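Local structure of uncharacterized protein (Parabacteroides distasonis ATCC 8503, 4R03) at residues Lys2-Asp7 / Val20-Asn25; Val32-Gln37 / Ser45-Phe50; Trp59-Gln64 / Gly81-Lys86; Gly74-Asn79 / Met97-Thr102. The protein is of unknown function but belongs to the DUF3836 family and folds into a single antiparallel beta-sheet built from successive beta-hairpins. All blocks are in the same frame, centred on the assembly; numbering follows the deposited sequence.

Interaction 1: Lys2-Asp7 / Val20-Asn25; sequences KDYLYD and VFLQEN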
# COMPACT_ATOMS: atom_id res chain seq x y z
N LYS A 2 7.48 -19.02 7.51
CA LYS A 2 7.59 -17.76 6.73
C LYS A 2 8.50 -16.76 7.47
O LYS A 2 8.29 -16.46 8.64
CB LYS A 2 6.22 -17.17 6.55
CG LYS A 2 5.27 -18.05 5.68
CD LYS A 2 4.00 -17.26 5.49
CE LYS A 2 2.77 -18.07 5.08
NZ LYS A 2 3.05 -18.69 3.84
N ASP A 3 9.47 -16.24 6.73
CA ASP A 3 10.26 -15.07 7.12
C ASP A 3 10.00 -14.01 6.04
O ASP A 3 9.58 -14.37 4.90
CB ASP A 3 11.75 -15.43 7.20
CG ASP A 3 12.04 -16.40 8.35
OD1 ASP A 3 12.12 -15.91 9.53
OD2 ASP A 3 12.23 -17.61 8.02
N TYR A 4 10.35 -12.76 6.31
CA TYR A 4 10.13 -11.67 5.38
C TYR A 4 11.39 -10.83 5.28
O TYR A 4 12.06 -10.54 6.30
CB TYR A 4 8.94 -10.78 5.75
CG TYR A 4 7.66 -11.52 5.72
CD1 TYR A 4 7.00 -11.73 4.53
CD2 TYR A 4 7.12 -12.06 6.91
CE1 TYR A 4 5.78 -12.44 4.51
CE2 TYR A 4 5.93 -12.82 6.88
CZ TYR A 4 5.29 -12.97 5.68
OH TYR A 4 4.13 -13.75 5.62
N LEU A 5 11.69 -10.44 4.05
CA LEU A 5 12.76 -9.46 3.77
C LEU A 5 12.06 -8.22 3.20
O LEU A 5 11.22 -8.31 2.28
CB LEU A 5 13.72 -10.05 2.76
CG LEU A 5 14.88 -9.14 2.35
CD1 LEU A 5 15.88 -8.94 3.42
CD2 LEU A 5 15.61 -9.78 1.13
N TYR A 6 12.32 -7.07 3.78
CA TYR A 6 11.69 -5.85 3.39
C TYR A 6 12.75 -4.94 2.77
O TYR A 6 13.83 -4.79 3.33
CB TYR A 6 11.09 -5.14 4.55
CG TYR A 6 10.10 -5.98 5.36
CD1 TYR A 6 8.78 -6.06 5.00
CD2 TYR A 6 10.54 -6.66 6.48
CE1 TYR A 6 7.89 -6.84 5.71
CE2 TYR A 6 9.65 -7.43 7.22
CZ TYR A 6 8.33 -7.49 6.85
OH TYR A 6 7.39 -8.27 7.53
N ASP A 7 12.39 -4.29 1.67
CA ASP A 7 13.27 -3.27 1.04
C ASP A 7 12.47 -1.96 1.02
O ASP A 7 11.47 -1.85 0.25
CB ASP A 7 13.61 -3.70 -0.38
CG ASP A 7 14.51 -2.72 -1.10
OD1 ASP A 7 15.16 -1.92 -0.42
OD2 ASP A 7 14.54 -2.76 -2.36
N VAL A 20 8.01 -6.22 -0.17
CA VAL A 20 8.04 -7.35 0.74
C VAL A 20 8.36 -8.60 -0.04
O VAL A 20 7.66 -8.91 -1.04
CB VAL A 20 6.66 -7.57 1.42
CG1 VAL A 20 6.73 -8.75 2.41
CG2 VAL A 20 6.18 -6.31 2.09
N PHE A 21 9.42 -9.29 0.37
CA PHE A 21 9.80 -10.60 -0.14
C PHE A 21 9.43 -11.68 0.89
O PHE A 21 9.70 -11.53 2.10
CB PHE A 21 11.28 -10.72 -0.40
CG PHE A 21 11.83 -9.76 -1.41
CD1 PHE A 21 12.16 -8.49 -1.05
CD2 PHE A 21 12.14 -10.19 -2.70
CE1 PHE A 21 12.72 -7.62 -1.98
CE2 PHE A 21 12.72 -9.29 -3.61
CZ PHE A 21 12.96 -8.04 -3.25
N LEU A 22 8.75 -12.72 0.42
CA LEU A 22 8.46 -13.90 1.24
C LEU A 22 9.58 -14.92 1.12
O LEU A 22 9.97 -15.35 0.02
CB LEU A 22 7.12 -14.51 0.80
CG LEU A 22 6.77 -15.85 1.49
CD1 LEU A 22 6.57 -15.67 2.98
CD2 LEU A 22 5.47 -16.42 0.84
N GLN A 23 10.12 -15.32 2.27
CA GLN A 23 11.14 -16.35 2.39
C GLN A 23 10.46 -17.58 3.01
O GLN A 23 9.98 -17.50 4.15
CB GLN A 23 12.26 -15.87 3.28
CG GLN A 23 13.08 -14.70 2.69
CD GLN A 23 13.82 -13.96 3.74
OE1 GLN A 23 13.28 -13.56 4.74
NE2 GLN A 23 15.08 -13.70 3.47
N GLU A 24 10.40 -18.67 2.23
CA GLU A 24 9.65 -19.83 2.73
C GLU A 24 10.32 -21.07 2.21
O GLU A 24 10.49 -21.19 1.02
CB GLU A 24 8.22 -19.73 2.26
CG GLU A 24 7.32 -20.88 2.67
CD GLU A 24 5.84 -20.53 2.51
OE1 GLU A 24 5.44 -19.82 1.54
OE2 GLU A 24 5.04 -20.99 3.36
N ASN A 25 10.63 -21.98 3.13
CA ASN A 25 11.28 -23.24 2.77
C ASN A 25 12.45 -23.09 1.82
O ASN A 25 12.61 -23.89 0.88
CB ASN A 25 10.23 -24.19 2.25
CG ASN A 25 9.13 -24.41 3.26
OD1 ASN A 25 9.38 -24.47 4.47
ND2 ASN A 25 7.90 -24.46 2.78
O HOH W 1 11.65 -19.02 5.91
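Y4 crosses V20 and L22 at a slant where 2-7 and 20-25, the arms of the first beta-hairpin of a single-layer antiparallel sheet, run side by side. Its ring has CD1 3.7 Å from V20 CG1 and CE1 at the same range from L22 CD1, oblique to both methyls. Y6 lies alongside V20 and points the same way, the valine methyl CG2 meeting the edge of its ring at CD1. K2 extends this row at the hairpin's open end: its methylenes slant across L22 CD1, then the chain turns at its last bond (chi4 -61°) and brings NZ to E24 OE2, a 3.1 Å salt bridge entering from above the carboxylate plane. D3, L5, F21 and Q23 occupy the reverse face. There L5 CB and F21 CB stand 4.0 Å apart, and the F21 ring, with CG beside its own backbone N (chi1 -60°), offers its edge to L5 O. Q23 reaches along its extended chain to the 2-7 backbone, OE1 3.4 Å from Y4 C. Between the rows, D3 pairs with Q23 and L5 with F21 through two backbone bonds each. The strand 2-11 is outermost, whereas 14-24 is flanked on its other side by 27-38, where L28 and K30 touch F21. At the open end, a water bridges D3 OD2 (2.6 Å) and Q23 O (2.9 Å).

Interaction 2: Val32-Gln37 / Ser45-Phe50; sequences VRYEFQ and SEKKAF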
# COMPACT_ATOMS: atom_id res chain seq x y z
N VAL A 32 4.70 -8.35 -2.48
CA VAL A 32 3.90 -7.16 -2.69
C VAL A 32 4.82 -5.95 -2.69
O VAL A 32 5.85 -5.97 -2.00
CB VAL A 32 2.74 -7.03 -1.63
CG1 VAL A 32 3.25 -7.02 -0.20
CG2 VAL A 32 1.87 -5.86 -1.88
N ARG A 33 4.46 -4.92 -3.45
CA ARG A 33 5.12 -3.62 -3.49
C ARG A 33 4.10 -2.54 -3.18
O ARG A 33 3.02 -2.53 -3.70
CB ARG A 33 5.72 -3.36 -4.87
CG ARG A 33 6.32 -1.97 -5.05
CD ARG A 33 6.84 -1.80 -6.48
NE ARG A 33 7.31 -0.41 -6.65
CZ ARG A 33 8.54 -0.03 -6.42
NH1 ARG A 33 9.49 -0.88 -6.13
NH2 ARG A 33 8.80 1.26 -6.56
N TYR A 34 4.48 -1.65 -2.25
CA TYR A 34 3.65 -0.52 -1.86
C TYR A 34 4.34 0.76 -2.32
O TYR A 34 5.56 0.92 -2.20
CB TYR A 34 3.47 -0.47 -0.38
CG TYR A 34 2.85 -1.69 0.22
CD1 TYR A 34 1.55 -2.01 -0.04
CD2 TYR A 34 3.55 -2.51 1.07
CE1 TYR A 34 0.97 -3.11 0.53
CE2 TYR A 34 2.99 -3.67 1.63
CZ TYR A 34 1.65 -3.92 1.41
OH TYR A 34 1.06 -5.07 1.97
N GLU A 35 3.56 1.71 -2.82
CA GLU A 35 4.05 3.05 -3.17
C GLU A 35 3.16 4.05 -2.46
O GLU A 35 1.93 3.87 -2.39
CB GLU A 35 4.02 3.27 -4.65
CG GLU A 35 4.94 2.35 -5.42
CD GLU A 35 5.02 2.64 -6.91
OE1 GLU A 35 4.20 3.41 -7.42
OE2 GLU A 35 5.89 1.98 -7.57
N PHE A 36 3.77 5.13 -1.96
CA PHE A 36 3.07 6.11 -1.11
C PHE A 36 3.20 7.50 -1.69
O PHE A 36 4.27 7.92 -2.15
CB PHE A 36 3.66 6.11 0.31
CG PHE A 36 3.63 4.78 0.99
CD1 PHE A 36 2.49 4.38 1.70
CD2 PHE A 36 4.67 3.89 0.86
CE1 PHE A 36 2.46 3.12 2.30
CE2 PHE A 36 4.63 2.65 1.45
CZ PHE A 36 3.51 2.26 2.17
N GLN A 37 2.10 8.22 -1.60
CA GLN A 37 2.10 9.66 -1.87
C GLN A 37 1.54 10.40 -0.66
O GLN A 37 0.87 9.83 0.20
CB GLN A 37 1.33 9.97 -3.16
CG GLN A 37 1.91 9.33 -4.44
CD GLN A 37 1.19 9.76 -5.73
OE1 GLN A 37 1.18 10.94 -6.09
NE2 GLN A 37 0.59 8.81 -6.42
N SER A 45 -1.49 10.28 1.65
CA SER A 45 -2.74 10.57 0.94
C SER A 45 -3.17 9.41 0.05
O SER A 45 -4.36 9.24 -0.21
CB SER A 45 -2.55 11.80 0.10
OG SER A 45 -1.49 11.69 -0.83
N GLU A 46 -2.21 8.58 -0.38
CA GLU A 46 -2.50 7.49 -1.26
C GLU A 46 -1.48 6.37 -1.06
O GLU A 46 -0.29 6.65 -0.93
CB GLU A 46 -2.49 7.95 -2.71
CG GLU A 46 -2.97 6.88 -3.70
CD GLU A 46 -2.52 7.15 -5.11
OE1 GLU A 46 -3.17 7.94 -5.83
OE2 GLU A 46 -1.48 6.58 -5.49
N LYS A 47 -1.97 5.14 -1.02
CA LYS A 47 -1.15 3.92 -0.94
C LYS A 47 -1.59 3.04 -2.12
O LYS A 47 -2.77 2.71 -2.23
CB LYS A 47 -1.30 3.20 0.36
CG LYS A 47 -0.62 1.85 0.50
CD LYS A 47 -0.93 1.23 1.83
CE LYS A 47 -0.15 -0.01 2.09
NZ LYS A 47 -0.43 -0.50 3.45
N LYS A 48 -0.66 2.66 -2.98
CA LYS A 48 -0.91 1.70 -4.04
C LYS A 48 -0.16 0.43 -3.76
O LYS A 48 1.01 0.49 -3.35
CB LYS A 48 -0.48 2.24 -5.36
CG LYS A 48 -1.39 3.22 -5.96
CD LYS A 48 -0.86 3.51 -7.40
CE LYS A 48 -1.59 4.62 -8.00
NZ LYS A 48 -1.24 4.74 -9.42
N ALA A 49 -0.81 -0.69 -3.92
CA ALA A 49 -0.22 -2.00 -3.72
C ALA A 49 -0.17 -2.70 -5.09
O ALA A 49 -1.19 -2.65 -5.85
CB ALA A 49 -1.00 -2.84 -2.76
N PHE A 50 0.96 -3.33 -5.39
CA PHE A 50 1.19 -4.08 -6.61
C PHE A 50 1.49 -5.53 -6.27
O PHE A 50 2.21 -5.82 -5.30
CB PHE A 50 2.38 -3.50 -7.36
CG PHE A 50 2.26 -2.06 -7.75
CD1 PHE A 50 2.45 -1.04 -6.81
CD2 PHE A 50 1.94 -1.70 -9.07
CE1 PHE A 50 2.34 0.28 -7.17
CE2 PHE A 50 1.81 -0.36 -9.40
CZ PHE A 50 2.02 0.62 -8.46
O HOH W 2 0.92 5.81 -4.48
O HOH W 3 -1.89 8.62 -8.21
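E35 and K48 exchange two backbone hydrogen bonds, E35 N to K48 O and K48 N to E35 O, both 2.9 Å. R33 and F50 do the same, which zips strands 27-38 and 44-53 into the central hairpin of the sheet. At Q37 the ladder changes: its N-H donates to E46 O, while its carbonyl takes a 2.8 Å bond from S45 N and a weak one from E46 N, a classic beta bulge. Beyond the backbone, R33 grips E35 side-on, NE (2.9 Å) and NH2 both donating to OE2 on its anti side; NH1 is left to a phosphate ion, and W59 adds a cation-pi contact. The E35 carboxylate also lies across F50, its CD 3.6 Å from ring atom CE1 with the two planes 52° apart. With an alanine here, the R33 guanidinium is likely to lose its carboxylate mate and turn more freely, and part of the F50 ring to lose its cover. Farther along, E46 OE2 accepts a firm water bond and a weak one from Q37 NE2, while a second water links NE2 to OE1. On the reverse face the extended K47 carries its ammonium over the Y34 ring, NZ 4.4 Å from the centroid, with V32 CG2 against the opposite face. K47 NZ also donates to I107 O and S109 OG near the C-terminus. The lysine charge is thus shared between oxygens and a pi face, which probably offsets much of the cost of burying it.

Interaction 3: Trp59-Gln64 / Gly81-Lys86; sequences WVPFYQ and GMWDKK. With PO4 (phosphate ion), chain D.
P61 sets its CG and CB over one face of the W83 indole, and this is the tight part of the contact. The proline CG sits 3.8 Å from the centroid of the indole's six-membered ring, 13° off the normal, a CH-pi contact; CB rests 3.6 Å from CD2 at the ring fusion. W83 reaches this place with CG anti to its backbone N (chi1 -177°), which also sets CD1 beside P61 O. F90 meets the same indole from the chain beyond. Were the indole cut back to an alanine, P61 would probably lose the surface it packs on, with a gap opened beside it. Strands 58-69 and 75-84 form an antiparallel hairpin of the single-layer sheet, with Q64 and G81 as a hydrogen-bonded pair: Q64 N to G81 O 2.9 Å, G81 N to Q64 O 3.0 Å. One step on, W83 N donates to F62 O; on their other side, F62 and Y63 both face A49 of strand 44-53, a classic beta bulge. The rest is looser. Y63 CB and selenomethionine M82 CG stay 4.5 Å apart, and a water bridges F62 O and W83 O. Past W83 the strands splay: D84 OD1 accepts from K86 N in an Asx turn, while W59, which makes no contact with 81-86, donates through NE1 to a phosphate oxygen (O2, 2.8 Å). K30 binds the same ion, probably from the crystallisation liquor.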
# COMPACT_ATOMS: atom_id res chain seq x y z
N TRP A 59 5.61 -5.88 -11.82
CA TRP A 59 4.63 -5.39 -10.87
C TRP A 59 3.36 -4.97 -11.60
O TRP A 59 3.43 -4.18 -12.57
CB TRP A 59 5.23 -4.21 -10.12
CG TRP A 59 6.35 -4.54 -9.19
CD1 TRP A 59 7.64 -4.11 -9.31
CD2 TRP A 59 6.30 -5.31 -8.00
NE1 TRP A 59 8.40 -4.61 -8.29
CE2 TRP A 59 7.61 -5.34 -7.46
CE3 TRP A 59 5.29 -6.01 -7.33
CZ2 TRP A 59 7.92 -6.08 -6.30
CZ3 TRP A 59 5.62 -6.73 -6.16
CH2 TRP A 59 6.93 -6.72 -5.66
N VAL A 60 2.22 -5.45 -11.12
CA VAL A 60 0.91 -5.14 -11.69
C VAL A 60 0.06 -4.53 -10.55
O VAL A 60 0.03 -5.07 -9.44
CB VAL A 60 0.22 -6.39 -12.20
CG1 VAL A 60 -1.07 -6.01 -12.86
CG2 VAL A 60 1.13 -7.10 -13.19
N PRO A 61 -0.63 -3.42 -10.83
CA PRO A 61 -1.46 -2.83 -9.77
C PRO A 61 -2.49 -3.80 -9.25
O PRO A 61 -3.07 -4.61 -10.02
CB PRO A 61 -2.16 -1.66 -10.45
CG PRO A 61 -1.58 -1.50 -11.73
CD PRO A 61 -0.73 -2.70 -12.10
N PHE A 62 -2.73 -3.74 -7.93
CA PHE A 62 -3.62 -4.61 -7.23
C PHE A 62 -4.74 -3.85 -6.50
O PHE A 62 -5.92 -4.11 -6.74
CB PHE A 62 -2.86 -5.56 -6.27
CG PHE A 62 -3.72 -6.60 -5.68
CD1 PHE A 62 -4.43 -7.46 -6.49
CD2 PHE A 62 -3.87 -6.70 -4.34
CE1 PHE A 62 -5.28 -8.42 -5.97
CE2 PHE A 62 -4.74 -7.68 -3.79
CZ PHE A 62 -5.44 -8.52 -4.62
N TYR A 63 -4.37 -2.88 -5.67
CA TYR A 63 -5.34 -2.00 -5.02
C TYR A 63 -4.77 -0.67 -4.74
O TYR A 63 -3.55 -0.45 -4.80
CB TYR A 63 -5.96 -2.62 -3.75
CG TYR A 63 -5.04 -2.76 -2.52
CD1 TYR A 63 -4.63 -1.63 -1.84
CD2 TYR A 63 -4.62 -3.98 -2.08
CE1 TYR A 63 -3.82 -1.73 -0.66
CE2 TYR A 63 -3.82 -4.09 -0.89
CZ TYR A 63 -3.46 -2.95 -0.24
OH TYR A 63 -2.62 -2.99 0.90
N GLN A 64 -5.64 0.27 -4.41
CA GLN A 64 -5.28 1.65 -4.12
C GLN A 64 -6.15 2.12 -2.95
O GLN A 64 -7.37 1.91 -2.97
CB GLN A 64 -5.52 2.57 -5.29
CG GLN A 64 -5.22 4.01 -5.01
CD GLN A 64 -5.56 4.90 -6.16
OE1 GLN A 64 -6.74 5.16 -6.45
NE2 GLN A 64 -4.54 5.39 -6.83
N GLY A 81 -10.06 0.68 -3.40
CA GLY A 81 -10.57 0.10 -4.65
C GLY A 81 -9.55 -0.86 -5.24
O GLY A 81 -8.36 -0.62 -5.06
N MSE A 82 -10.01 -1.94 -5.88
CA MSE A 82 -9.16 -2.90 -6.56
C MSE A 82 -8.99 -2.51 -8.01
O MSE A 82 -9.91 -2.00 -8.67
CB MSE A 82 -9.70 -4.31 -6.41
CG MSE A 82 -9.64 -4.76 -5.05
SE MSE A 82 -10.21 -6.58 -4.87
CE MSE A 82 -9.65 -7.26 -6.54
N TRP A 83 -7.81 -2.83 -8.54
CA TRP A 83 -7.52 -2.61 -9.96
C TRP A 83 -8.42 -3.47 -10.86
O TRP A 83 -8.54 -4.66 -10.66
CB TRP A 83 -6.07 -3.03 -10.23
CG TRP A 83 -5.58 -2.81 -11.62
CD1 TRP A 83 -5.21 -3.79 -12.49
CD2 TRP A 83 -5.32 -1.57 -12.25
NE1 TRP A 83 -4.72 -3.22 -13.63
CE2 TRP A 83 -4.80 -1.86 -13.54
CE3 TRP A 83 -5.43 -0.24 -11.87
CZ2 TRP A 83 -4.40 -0.86 -14.42
CZ3 TRP A 83 -5.07 0.75 -12.75
CH2 TRP A 83 -4.55 0.42 -14.04
N ASP A 84 -9.02 -2.80 -11.81
CA ASP A 84 -9.82 -3.42 -12.87
C ASP A 84 -8.94 -3.44 -14.14
O ASP A 84 -8.61 -2.39 -14.67
CB ASP A 84 -11.08 -2.59 -13.09
CG ASP A 84 -12.01 -3.21 -14.09
OD1 ASP A 84 -11.52 -3.65 -15.13
OD2 ASP A 84 -13.21 -3.27 -13.77
N LYS A 85 -8.50 -4.62 -14.50
CA LYS A 85 -7.52 -4.81 -15.59
C LYS A 85 -8.05 -4.41 -16.97
O LYS A 85 -7.27 -4.12 -17.86
CB LYS A 85 -7.02 -6.25 -15.57
CG LYS A 85 -8.16 -7.30 -15.79
CD LYS A 85 -8.12 -7.99 -17.10
CE LYS A 85 -9.11 -9.15 -17.12
NZ LYS A 85 -9.27 -9.62 -18.46
N LYS A 86 -9.37 -4.35 -17.12
CA LYS A 86 -9.97 -3.88 -18.38
C LYS A 86 -10.11 -2.36 -18.40
O LYS A 86 -9.68 -1.69 -19.35
CB LYS A 86 -11.32 -4.58 -18.59
CG LYS A 86 -11.82 -4.54 -20.02
CD LYS A 86 -13.07 -5.40 -20.16
CE LYS A 86 -13.84 -5.07 -21.45
NZ LYS A 86 -15.30 -5.38 -21.29
P PO4 D . 11.83 -4.16 -7.08
O1 PO4 D . 10.89 -3.03 -6.72
O2 PO4 D . 11.16 -4.94 -8.15
O3 PO4 D . 12.19 -5.10 -5.91
O4 PO4 D . 13.13 -3.56 -7.57
O HOH W 4 -7.03 -6.18 -8.65

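Interaction 4: Gly74-Asn79 / Met97-Thr102; sequences GEIKTN and MIIPST
With CG1 beside its backbone N (chi1 -66°), I99 carries CD1 to T78 CG2 (3.6 Å), the two side chains at about a right angle; the like torsion in I76 (chi1 -56°) sends its CD1 the other way, toward S101 CA. This is the last hairpin of the single-layer sheet, 75-84 against the outermost strand 94-100. The two isoleucines are a hydrogen-bonded pair and neighbours on one face, I76 CB 4.2 Å from I99 CB. T78 turns OG1 close to M97 CB; its bond to M97 O is weak. I65, Y67 and Y69 of strand 58-69 continue this row beside T78 and I76. The reverse face is more polar: I98 spreads its branches between two charged chains, CG2 packing along E75 from CB (3.6 Å) to the carboxylate carbon CD, and CD1 alongside K77 CG at 3.5 Å. I76 with I99 and T78 with M97 each share two backbone bonds; the shortest, I76 N to I99 O, is 2.8 Å. Beyond P100 the second strand gives way to a 3-10 turn, yet the backbone pairing runs one step further. S101 N donates an almost straight bond (174°) to G74 O, approaching from above the carbonyl plane. A water also donates to G74 O at 3.0 Å and accepts from T102 N.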
# COMPACT_ATOMS: atom_id res chain seq x y z
N GLY A 74 -10.15 12.05 15.60
CA GLY A 74 -9.28 10.92 15.98
C GLY A 74 -9.34 9.74 15.01
O GLY A 74 -8.98 8.62 15.38
N GLU A 75 -9.84 10.00 13.80
CA GLU A 75 -10.15 8.93 12.84
C GLU A 75 -9.62 9.31 11.45
O GLU A 75 -9.57 10.47 11.06
CB GLU A 75 -11.64 8.65 12.78
CG GLU A 75 -12.17 7.95 14.06
CD GLU A 75 -13.69 7.73 14.04
OE1 GLU A 75 -14.39 8.43 13.28
OE2 GLU A 75 -14.16 6.85 14.80
N ILE A 76 -9.13 8.31 10.75
CA ILE A 76 -8.73 8.46 9.37
C ILE A 76 -9.78 7.75 8.47
O ILE A 76 -10.07 6.59 8.69
CB ILE A 76 -7.31 7.85 9.16
CG1 ILE A 76 -6.28 8.47 10.12
CG2 ILE A 76 -6.86 8.07 7.75
CD1 ILE A 76 -5.00 7.62 10.27
N LYS A 77 -10.30 8.46 7.50
CA LYS A 77 -11.28 7.93 6.55
C LYS A 77 -10.54 7.38 5.33
O LYS A 77 -9.77 8.11 4.70
CB LYS A 77 -12.26 9.00 6.13
CG LYS A 77 -13.27 9.32 7.23
CD LYS A 77 -14.24 10.43 6.81
CE LYS A 77 -15.32 10.65 7.89
NZ LYS A 77 -16.43 11.55 7.45
N THR A 78 -10.74 6.11 5.06
CA THR A 78 -10.04 5.43 3.95
C THR A 78 -11.01 4.93 2.90
O THR A 78 -12.11 4.47 3.21
CB THR A 78 -9.14 4.27 4.41
OG1 THR A 78 -9.94 3.13 4.78
CG2 THR A 78 -8.25 4.74 5.59
N ASN A 79 -10.60 5.08 1.63
CA ASN A 79 -11.39 4.64 0.48
C ASN A 79 -10.50 3.70 -0.35
O ASN A 79 -9.39 4.10 -0.77
CB ASN A 79 -11.78 5.80 -0.36
CG ASN A 79 -12.68 5.40 -1.55
OD1 ASN A 79 -12.24 5.34 -2.69
ND2 ASN A 79 -13.94 5.15 -1.25
N MSE A 97 -13.48 2.50 4.86
CA MSE A 97 -13.21 2.08 6.24
C MSE A 97 -12.81 3.31 7.06
O MSE A 97 -12.66 4.41 6.53
CB MSE A 97 -12.09 1.01 6.33
CG MSE A 97 -12.08 0.21 7.67
SE MSE A 97 -11.02 -1.43 7.69
CE MSE A 97 -12.09 -2.54 6.49
N ILE A 98 -12.73 3.10 8.38
CA ILE A 98 -12.11 4.05 9.31
C ILE A 98 -10.97 3.38 10.05
O ILE A 98 -11.09 2.24 10.47
CB ILE A 98 -13.10 4.51 10.39
CG1 ILE A 98 -14.31 5.19 9.77
CG2 ILE A 98 -12.40 5.46 11.39
CD1 ILE A 98 -14.06 6.52 9.26
N ILE A 99 -9.85 4.08 10.17
CA ILE A 99 -8.69 3.63 10.93
C ILE A 99 -8.59 4.63 12.11
O ILE A 99 -8.65 5.84 11.90
CB ILE A 99 -7.41 3.77 10.07
CG1 ILE A 99 -7.44 2.81 8.88
CG2 ILE A 99 -6.13 3.49 10.87
CD1 ILE A 99 -6.18 2.95 7.97
N PRO A 100 -8.41 4.13 13.35
CA PRO A 100 -8.09 5.15 14.37
C PRO A 100 -6.75 5.84 14.08
O PRO A 100 -5.79 5.19 13.63
CB PRO A 100 -7.98 4.34 15.69
CG PRO A 100 -8.19 2.91 15.35
CD PRO A 100 -8.31 2.74 13.84
N SER A 101 -6.67 7.13 14.37
CA SER A 101 -5.46 7.91 14.16
C SER A 101 -4.24 7.32 14.86
O SER A 101 -3.09 7.47 14.36
CB SER A 101 -5.67 9.35 14.62
OG SER A 101 -6.60 9.97 13.75
N THR A 102 -4.46 6.64 15.98
CA THR A 102 -3.36 6.03 16.73
C THR A 102 -2.67 4.89 15.94
O THR A 102 -1.57 4.50 16.28
CB THR A 102 -3.81 5.41 18.04
OG1 THR A 102 -4.82 4.44 17.78
CG2 THR A 102 -4.39 6.47 18.98
O HOH W 5 -7.24 7.39 17.46

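How the interactions relate
All four contacts are hairpin pairings in one seven-strand antiparallel sheet whose spatial order follows the sequence. Interaction 2 is nearest the chain centre and partly buried; interactions 1, 3 and 4 are surface contacts, with 1 and 4 at the outermost strands, their centres about 28 Å apart. Interaction 1 adjoins interaction 2 through the backbone bond between V20 N and V32 O, and interaction 2 adjoins interaction 3 through A49 with F62 and Y63. Interactions 3 and 4 share strand 75-84 but use different ends. Chemistry follows position: a buried lysine and side-on arginine grip centrally, tyrosines beside aliphatic groups and a surface salt bridge at one edge, isoleucines at the other, proline on indole between.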